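Local coordinates for beta-glucoside phosphorylase BglX (Unidentified, PDB 5VQE), which probably cleaves beta-glucosides by phosphorolysis rather than simple hydrolysis, as a beta-glucoside phosphorylase of glycoside hydrolase family 3, at residues Glu430-Phe443 / Asn533-Arg547. Residues are numbered along the deposited sequence; the frame is centred on the assembly and turned at random.
Sequences EARLFKGLLEKEGF and NEATVRMMIEKLMGR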
ATOM      1  N   GLU A 430      -6.207 -10.439  17.138  1.00 18.45           N
ATOM      2  CA  GLU A 430      -4.898 -11.078  17.119  1.00 20.19           C
ATOM      3  C   GLU A 430      -4.239 -11.052  18.493  1.00 17.71           C
ATOM      4  O   GLU A 430      -3.451 -11.950  18.818  1.00 18.12           O
ATOM      5  CB  GLU A 430      -4.004 -10.405  16.081  1.00 19.73           C
ATOM      6  CG  GLU A 430      -4.372 -10.738  14.646  1.00 19.95           C
ATOM      7  CD  GLU A 430      -5.629 -10.046  14.181  1.00 21.32           C
ATOM      8  OE1 GLU A 430      -6.000  -9.003  14.761  1.00 20.41           O
ATOM      9  OE2 GLU A 430      -6.252 -10.560  13.233  1.00 26.32           O
ATOM     10  N   ALA A 431      -4.534 -10.032  19.305  1.00 17.97           N
ATOM     11  CA  ALA A 431      -4.004 -10.004  20.664  1.00 20.48           C
ATOM     12  C   ALA A 431      -4.733 -10.999  21.559  1.00 18.12           C
ATOM     13  O   ALA A 431      -4.118 -11.576  22.461  1.00 21.39           O
ATOM     14  CB  ALA A 431      -4.093  -8.596  21.250  1.00 17.14           C
ATOM     15  N   ARG A 432      -6.037 -11.203  21.332  1.00 18.07           N
ATOM     16  CA  ARG A 432      -6.757 -12.262  22.037  1.00 20.73           C
ATOM     17  C   ARG A 432      -6.153 -13.623  21.717  1.00 19.56           C
ATOM     18  O   ARG A 432      -5.916 -14.442  22.614  1.00 22.57           O
ATOM     19  CB  ARG A 432      -8.239 -12.248  21.659  1.00 21.81           C
ATOM     20  CG  ARG A 432      -9.047 -11.087  22.223  1.00 21.74           C
ATOM     21  CD  ARG A 432     -10.545 -11.333  22.000  1.00 29.30           C
ATOM     22  NE  ARG A 432     -11.374 -10.181  22.351  1.00 32.46           N
ATOM     23  CZ  ARG A 432     -11.779  -9.878  23.584  1.00 33.55           C
ATOM     24  NH1 ARG A 432     -11.428 -10.633  24.620  1.00 31.89           N
ATOM     25  NH2 ARG A 432     -12.538  -8.807  23.783  1.00 27.14           N
ATOM     26  N   LEU A 433      -5.891 -13.881  20.434  1.00 20.48           N
ATOM     27  CA  LEU A 433      -5.234 -15.127  20.054  1.00 19.40           C
ATOM     28  C   LEU A 433      -3.906 -15.273  20.778  1.00 21.37           C
ATOM     29  O   LEU A 433      -3.627 -16.315  21.388  1.00 18.25           O
ATOM     30  CB  LEU A 433      -5.030 -15.175  18.536  1.00 21.75           C
ATOM     31  CG  LEU A 433      -4.261 -16.405  18.035  1.00 21.85           C
ATOM     32  CD1 LEU A 433      -5.043 -17.691  18.324  1.00 24.17           C
ATOM     33  CD2 LEU A 433      -3.930 -16.280  16.553  1.00 25.17           C
ATOM     34  N   PHE A 434      -3.069 -14.234  20.716  1.00 16.95           N
ATOM     35  CA  PHE A 434      -1.775 -14.260  21.390  1.00 18.10           C
ATOM     36  C   PHE A 434      -1.947 -14.561  22.874  1.00 18.79           C
ATOM     37  O   PHE A 434      -1.223 -15.390  23.439  1.00 18.52           O
ATOM     38  CB  PHE A 434      -1.058 -12.918  21.173  1.00 16.23           C
ATOM     39  CG  PHE A 434       0.318 -12.847  21.779  1.00 17.71           C
ATOM     40  CD1 PHE A 434       1.385 -13.505  21.191  1.00 17.23           C
ATOM     41  CD2 PHE A 434       0.552 -12.089  22.916  1.00 16.96           C
ATOM     42  CE1 PHE A 434       2.650 -13.428  21.729  1.00 17.14           C
ATOM     43  CE2 PHE A 434       1.807 -12.015  23.465  1.00 15.68           C
ATOM     44  CZ  PHE A 434       2.869 -12.685  22.870  1.00 15.39           C
ATOM     45  N   LYS A 435      -2.915 -13.907  23.521  1.00 20.45           N
ATOM     46  CA  LYS A 435      -3.177 -14.183  24.930  1.00 19.66           C
ATOM     47  C   LYS A 435      -3.504 -15.658  25.136  1.00 18.39           C
ATOM     48  O   LYS A 435      -2.926 -16.320  26.005  1.00 18.30           O
ATOM     49  CB  LYS A 435      -4.320 -13.299  25.436  1.00 18.84           C
ATOM     50  CG  LYS A 435      -4.625 -13.438  26.935  1.00 17.75           C
ATOM     51  CD  LYS A 435      -5.622 -12.382  27.386  1.00 20.72           C
ATOM     52  CE  LYS A 435      -5.836 -12.385  28.896  1.00 22.77           C
ATOM     53  NZ  LYS A 435      -6.562 -13.603  29.368  1.00 22.12           N
ATOM     54  N   GLY A 436      -4.422 -16.191  24.331  1.00 23.43           N
ATOM     55  CA  GLY A 436      -4.794 -17.593  24.471  1.00 21.74           C
ATOM     56  C   GLY A 436      -3.631 -18.544  24.262  1.00 20.77           C
ATOM     57  O   GLY A 436      -3.515 -19.557  24.956  1.00 24.21           O
ATOM     58  N   LEU A 437      -2.761 -18.246  23.294  1.00 18.45           N
ATOM     59  CA  LEU A 437      -1.641 -19.136  23.023  1.00 18.81           C
ATOM     60  C   LEU A 437      -0.615 -19.111  24.146  1.00 19.74           C
ATOM     61  O   LEU A 437       0.014 -20.135  24.419  1.00 21.58           O
ATOM     62  CB  LEU A 437      -0.984 -18.780  21.684  1.00 20.58           C
ATOM     63  CG  LEU A 437      -1.845 -18.997  20.435  1.00 17.34           C
ATOM     64  CD1 LEU A 437      -1.065 -18.602  19.185  1.00 21.20           C
ATOM     65  CD2 LEU A 437      -2.334 -20.441  20.319  1.00 21.21           C
ATOM     66  N   LEU A 438      -0.433 -17.968  24.816  1.00 16.03           N
ATOM     67  CA  LEU A 438       0.427 -17.940  25.995  1.00 17.57           C
ATOM     68  C   LEU A 438      -0.155 -18.809  27.098  1.00 17.35           C
ATOM     69  O   LEU A 438       0.571 -19.554  27.766  1.00 17.94           O
ATOM     70  CB  LEU A 438       0.604 -16.506  26.502  1.00 18.40           C
ATOM     71  CG  LEU A 438       1.521 -15.580  25.704  1.00 16.16           C
ATOM     72  CD1 LEU A 438       1.460 -14.170  26.283  1.00 18.27           C
ATOM     73  CD2 LEU A 438       2.939 -16.088  25.718  1.00 18.76           C
ATOM     74  N   GLU A 439      -1.466 -18.716  27.301  1.00 15.45           N
ATOM     75  CA  GLU A 439      -2.120 -19.524  28.318  1.00 22.90           C
ATOM     76  C   GLU A 439      -1.962 -21.009  28.014  1.00 22.46           C
ATOM     77  O   GLU A 439      -1.702 -21.812  28.919  1.00 22.92           O
ATOM     78  CB  GLU A 439      -3.588 -19.108  28.415  1.00 21.60           C
ATOM     79  CG  GLU A 439      -3.752 -17.721  29.053  1.00 21.67           C
ATOM     80  CD  GLU A 439      -5.136 -17.134  28.897  1.00 22.54           C
ATOM     81  OE1 GLU A 439      -5.845 -17.485  27.934  1.00 23.63           O
ATOM     82  OE2 GLU A 439      -5.525 -16.311  29.752  1.00 26.28           O
ATOM     83  N   LYS A 440      -2.067 -21.388  26.738  1.00 23.01           N
ATOM     84  CA  LYS A 440      -1.845 -22.782  26.357  1.00 19.94           C
ATOM     85  C   LYS A 440      -0.451 -23.265  26.744  1.00 23.70           C
ATOM     86  O   LYS A 440      -0.281 -24.437  27.096  1.00 28.59           O
ATOM     87  CB  LYS A 440      -2.074 -22.950  24.853  1.00 20.40           C
ATOM     88  N   GLU A 441       0.556 -22.391  26.686  1.00 20.07           N
ATOM     89  CA  GLU A 441       1.911 -22.761  27.082  1.00 22.77           C
ATOM     90  C   GLU A 441       2.064 -22.970  28.585  1.00 23.97           C
ATOM     91  O   GLU A 441       3.085 -23.521  29.010  1.00 23.52           O
ATOM     92  CB  GLU A 441       2.912 -21.686  26.638  1.00 22.26           C
ATOM     93  CG  GLU A 441       3.009 -21.472  25.134  1.00 24.13           C
ATOM     94  CD  GLU A 441       3.545 -22.684  24.386  1.00 27.90           C
ATOM     95  OE1 GLU A 441       4.446 -23.376  24.913  1.00 24.44           O
ATOM     96  OE2 GLU A 441       3.058 -22.936  23.265  1.00 21.90           O
ATOM     97  N   GLY A 442       1.101 -22.524  29.394  1.00 22.53           N
ATOM     98  CA  GLY A 442       1.190 -22.627  30.840  1.00 22.95           C
ATOM     99  C   GLY A 442       1.356 -21.307  31.564  1.00 24.46           C
ATOM    100  O   GLY A 442       1.498 -21.310  32.792  1.00 17.96           O
ATOM    101  N   PHE A 443       1.352 -20.179  30.861  1.00 21.85           N
ATOM    102  CA  PHE A 443       1.412 -18.892  31.538  1.00 20.67           C
ATOM    103  C   PHE A 443       0.037 -18.486  32.057  1.00 18.65           C
ATOM    104  O   PHE A 443      -1.001 -18.818  31.473  1.00 21.09           O
ATOM    105  CB  PHE A 443       1.934 -17.802  30.596  1.00 19.88           C
ATOM    106  CG  PHE A 443       3.359 -18.000  30.158  1.00 20.08           C
ATOM    107  CD1 PHE A 443       4.406 -17.724  31.018  1.00 17.56           C
ATOM    108  CD2 PHE A 443       3.650 -18.449  28.883  1.00 20.14           C
ATOM    109  CE1 PHE A 443       5.715 -17.899  30.612  1.00 22.45           C
ATOM    110  CE2 PHE A 443       4.961 -18.625  28.477  1.00 21.86           C
ATOM    111  CZ  PHE A 443       5.987 -18.347  29.337  1.00 19.14           C
ATOM    112  N   ASN A 533      -1.186 -10.392  12.080  1.00 16.00           N
ATOM    113  CA  ASN A 533      -2.154 -11.377  11.622  1.00 19.87           C
ATOM    114  C   ASN A 533      -1.895 -12.692  12.344  1.00 16.65           C
ATOM    115  O   ASN A 533      -0.930 -12.837  13.098  1.00 14.48           O
ATOM    116  CB  ASN A 533      -2.114 -11.556  10.096  1.00 16.17           C
ATOM    117  CG  ASN A 533      -0.787 -12.085   9.587  1.00 17.43           C
ATOM    118  OD1 ASN A 533       0.086 -12.490  10.355  1.00 16.12           O
ATOM    119  ND2 ASN A 533      -0.637 -12.089   8.269  1.00 17.81           N
ATOM    120  N   GLU A 534      -2.789 -13.654  12.118  1.00 18.05           N
ATOM    121  CA  GLU A 534      -2.706 -14.920  12.838  1.00 22.11           C
ATOM    122  C   GLU A 534      -1.366 -15.608  12.601  1.00 17.70           C
ATOM    123  O   GLU A 534      -0.751 -16.122  13.541  1.00 18.90           O
ATOM    124  CB  GLU A 534      -3.863 -15.828  12.422  1.00 23.27           C
ATOM    125  CG  GLU A 534      -3.674 -17.293  12.803  1.00 28.80           C
ATOM    126  CD  GLU A 534      -4.957 -18.095  12.679  1.00 40.01           C
ATOM    127  OE1 GLU A 534      -5.971 -17.527  12.223  1.00 43.39           O
ATOM    128  OE2 GLU A 534      -4.948 -19.291  13.040  1.00 34.33           O
ATOM    129  N   ALA A 535      -0.900 -15.636  11.352  1.00 18.73           N
ATOM    130  CA  ALA A 535       0.347 -16.329  11.049  1.00 17.61           C
ATOM    131  C   ALA A 535       1.507 -15.756  11.848  1.00 20.31           C
ATOM    132  O   ALA A 535       2.327 -16.504  12.393  1.00 17.93           O
ATOM    133  CB  ALA A 535       0.638 -16.251   9.553  1.00 20.54           C
ATOM    134  N   THR A 536       1.592 -14.426  11.940  1.00 16.54           N
ATOM    135  CA  THR A 536       2.707 -13.815  12.651  1.00 14.32           C
ATOM    136  C   THR A 536       2.584 -14.020  14.149  1.00 15.34           C
ATOM    137  O   THR A 536       3.602 -14.165  14.836  1.00 15.21           O
ATOM    138  CB  THR A 536       2.780 -12.327  12.314  1.00 16.78           C
ATOM    139  OG1 THR A 536       2.812 -12.175  10.891  1.00 17.05           O
ATOM    140  CG2 THR A 536       4.023 -11.685  12.922  1.00 17.72           C
ATOM    141  N   VAL A 537       1.358 -14.042  14.669  1.00 15.57           N
ATOM    142  CA  VAL A 537       1.151 -14.275  16.097  1.00 16.61           C
ATOM    143  C   VAL A 537       1.594 -15.684  16.471  1.00 15.04           C
ATOM    144  O   VAL A 537       2.285 -15.891  17.474  1.00 16.65           O
ATOM    145  CB  VAL A 537      -0.321 -14.027  16.472  1.00 15.11           C
ATOM    146  CG1 VAL A 537      -0.647 -14.604  17.857  1.00 17.85           C
ATOM    147  CG2 VAL A 537      -0.649 -12.527  16.441  1.00 15.65           C
ATOM    148  N   ARG A 538       1.198 -16.678  15.674  1.00 18.33           N
ATOM    149  CA  ARG A 538       1.579 -18.055  15.978  1.00 21.95           C
ATOM    150  C   ARG A 538       3.089 -18.237  15.903  1.00 16.33           C
ATOM    151  O   ARG A 538       3.675 -18.938  16.732  1.00 17.93           O
ATOM    152  CB  ARG A 538       0.869 -19.030  15.034  1.00 19.52           C
ATOM    153  CG  ARG A 538      -0.632 -19.046  15.207  1.00 22.26           C
ATOM    154  CD  ARG A 538      -1.308 -20.145  14.406  1.00 22.75           C
ATOM    155  NE  ARG A 538      -2.753 -20.142  14.635  1.00 25.51           N
ATOM    156  CZ  ARG A 538      -3.365 -20.753  15.650  1.00 29.34           C
ATOM    157  NH1 ARG A 538      -2.673 -21.441  16.546  1.00 26.82           N
ATOM    158  NH2 ARG A 538      -4.684 -20.670  15.773  1.00 28.79           N
ATOM    159  N   MET A 539       3.743 -17.612  14.926  1.00 17.51           N
ATOM    160  CA  MET A 539       5.193 -17.762  14.825  1.00 17.88           C
ATOM    161  C   MET A 539       5.912 -16.987  15.923  1.00 15.76           C
ATOM    162  O   MET A 539       6.987 -17.402  16.372  1.00 14.72           O
ATOM    163  CB  MET A 539       5.679 -17.322  13.442  1.00 13.19           C
ATOM    164  CG  MET A 539       5.342 -18.291  12.321  1.00 19.96           C
ATOM    165  SD  MET A 539       5.847 -19.998  12.692  1.00 24.63           S
ATOM    166  CE  MET A 539       7.563 -19.774  13.059  1.00 17.19           C
ATOM    167  N   MET A 540       5.343 -15.872  16.373  1.00 14.99           N
ATOM    168  CA  MET A 540       5.905 -15.179  17.526  1.00 13.24           C
ATOM    169  C   MET A 540       5.950 -16.103  18.737  1.00 13.80           C
ATOM    170  O   MET A 540       6.961 -16.181  19.440  1.00 16.33           O
ATOM    171  CB  MET A 540       5.075 -13.934  17.833  1.00 16.69           C
ATOM    172  CG  MET A 540       5.579 -13.122  19.017  1.00 17.03           C
ATOM    173  SD  MET A 540       7.180 -12.359  18.721  1.00 17.29           S
ATOM    174  CE  MET A 540       6.693 -11.008  17.657  1.00 15.78           C
ATOM    175  N   ILE A 541       4.843 -16.798  19.004  1.00 15.83           N
ATOM    176  CA  ILE A 541       4.791 -17.746  20.112  1.00 16.52           C
ATOM    177  C   ILE A 541       5.902 -18.775  19.979  1.00 17.54           C
ATOM    178  O   ILE A 541       6.641 -19.038  20.933  1.00 18.30           O
ATOM    179  CB  ILE A 541       3.403 -18.412  20.175  1.00 18.76           C
ATOM    180  CG1 ILE A 541       2.374 -17.444  20.762  1.00 20.16           C
ATOM    181  CG2 ILE A 541       3.443 -19.724  20.973  1.00 22.85           C
ATOM    182  CD1 ILE A 541       2.571 -17.121  22.250  1.00 20.94           C
ATOM    183  N   GLU A 542       6.042 -19.375  18.790  1.00 17.57           N
ATOM    184  CA  GLU A 542       7.074 -20.390  18.612  1.00 17.37           C
ATOM    185  C   GLU A 542       8.448 -19.835  18.949  1.00 19.68           C
ATOM    186  O   GLU A 542       9.272 -20.521  19.564  1.00 17.16           O
ATOM    187  CB  GLU A 542       7.042 -20.934  17.183  1.00 17.99           C
ATOM    188  CG  GLU A 542       5.742 -21.621  16.820  1.00 17.99           C
ATOM    189  CD  GLU A 542       5.429 -22.780  17.748  1.00 20.78           C
ATOM    190  OE1 GLU A 542       6.320 -23.629  17.937  1.00 19.02           O
ATOM    191  OE2 GLU A 542       4.310 -22.830  18.307  1.00 20.00           O
ATOM    192  N   LYS A 543       8.715 -18.586  18.572  1.00 16.43           N
ATOM    193  CA  LYS A 543      10.053 -18.044  18.754  1.00 16.12           C
ATOM    194  C   LYS A 543      10.287 -17.598  20.192  1.00 18.75           C
ATOM    195  O   LYS A 543      11.392 -17.757  20.724  1.00 17.94           O
ATOM    196  CB  LYS A 543      10.268 -16.898  17.770  1.00 16.39           C
ATOM    197  CG  LYS A 543      10.360 -17.378  16.324  1.00 15.57           C
ATOM    198  CD  LYS A 543      10.139 -16.248  15.327  1.00 17.63           C
ATOM    199  CE  LYS A 543       9.932 -16.780  13.917  1.00 17.44           C
ATOM    200  NZ  LYS A 543      11.048 -17.663  13.476  1.00 18.32           N
ATOM    201  N   LEU A 544       9.265 -17.041  20.839  1.00 17.99           N
ATOM    202  CA  LEU A 544       9.407 -16.673  22.243  1.00 18.43           C
ATOM    203  C   LEU A 544       9.668 -17.900  23.106  1.00 17.96           C
ATOM    204  O   LEU A 544      10.453 -17.841  24.056  1.00 18.10           O
ATOM    205  CB  LEU A 544       8.158 -15.946  22.725  1.00 16.02           C
ATOM    206  CG  LEU A 544       7.923 -14.568  22.111  1.00 14.66           C
ATOM    207  CD1 LEU A 544       6.570 -14.026  22.547  1.00 15.76           C
ATOM    208  CD2 LEU A 544       9.027 -13.608  22.476  1.00 19.79           C
ATOM    209  N   MET A 545       9.023 -19.020  22.784  1.00 19.78           N
ATOM    210  CA  MET A 545       9.214 -20.267  23.514  1.00 19.39           C
ATOM    211  C   MET A 545      10.487 -21.002  23.114  1.00 24.49           C
ATOM    212  O   MET A 545      10.798 -22.034  23.716  1.00 20.99           O
ATOM    213  CB  MET A 545       8.004 -21.178  23.309  1.00 16.79           C
ATOM    214  CG  MET A 545       6.677 -20.569  23.730  1.00 18.41           C
ATOM    215  SD  MET A 545       6.705 -19.913  25.415  1.00 22.06           S
ATOM    216  CE  MET A 545       6.962 -21.417  26.359  1.00 22.88           C
ATOM    217  N   GLY A 546      11.232 -20.499  22.132  1.00 19.30           N
ATOM    218  CA  GLY A 546      12.498 -21.099  21.767  1.00 20.64           C
ATOM    219  C   GLY A 546      12.395 -22.311  20.868  1.00 21.65           C
ATOM    220  O   GLY A 546      13.400 -23.005  20.676  1.00 20.59           O
ATOM    221  N   ARG A 547      11.216 -22.596  20.322  1.00 20.47           N
ATOM    222  CA  ARG A 547      11.045 -23.673  19.360  1.00 19.15           C
ATOM    223  C   ARG A 547      11.347 -23.244  17.930  1.00 24.36           C
ATOM    224  O   ARG A 547      11.376 -24.095  17.035  1.00 22.84           O
ATOM    225  CB  ARG A 547       9.616 -24.216  19.430  1.00 18.37           C
ATOM    226  CG  ARG A 547       9.220 -24.747  20.802  1.00 18.59           C
ATOM    227  CD  ARG A 547       7.881 -25.462  20.740  1.00 19.53           C
ATOM    228  NE  ARG A 547       6.749 -24.563  20.540  1.00 24.91           N
ATOM    229  CZ  ARG A 547       5.988 -24.067  21.514  1.00 20.70           C
ATOM    230  NH1 ARG A 547       6.231 -24.366  22.788  1.00 26.20           N
ATOM    231  NH2 ARG A 547       4.976 -23.265  21.212  1.00 22.10           N
TER
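Phe434 inserts as a knob among Val537, Met540, Ile541 and Leu544. Leu544 CD1 lies in the ring plane at the edge, 3.9 Å from Phe434 CZ, whereas Ile541 CD1 approaches Phe434 CE1 obliquely at 3.7 Å. With CG anti to the backbone N (chi1 -178°), the ring reaches in toward helix 534-544 although the Phe434 CB itself points along the interface. The interlock is reciprocal: Val537 sits among Glu430, Leu433, Phe434 and Leu437, its CG1 3.7 Å from Phe434 CB, and Ile541 fills the next hole, its CD1 3.6 Å from Leu438 CD2. These knobs-into-holes join two helices running nearly parallel, with axes 27° apart and 9.7 Å at closest approach. Through Phe434, Leu438 and Val537 both touch strand 469-475 of a six-stranded mixed sheet in which only edge strand 393-397 runs antiparallel, consistent with the alpha/beta sandwich domain found in many family 3 enzymes alongside the TIM barrel. At one border, Leu433 CD1 lies over a face of the Arg538 guanidinium, which binds Glu534 OE2 side-on through NE and NH2. The C-terminal ends are clamped by charge: Arg547 meets Glu441 end-on, NH1 to OE1 at 2.9 Å and nearly straight (176°), NH2 to OE2 at 2.8 Å and more bent. The side of the same guanidinium, through NE and NH2, grips Glu542, so two carboxylates fix its plane, and Met545 CB lies over one face, off toward the rim. A leucine in place of Glu441 would probably cost Arg547 its end-on carboxylate partner, leaving NH1 without this mate and Glu542 to hold the guanidinium side-on. Met545 SD makes a Met-aromatic contact at the Phe443 edge, 3.8 Å from CE2 of that ring.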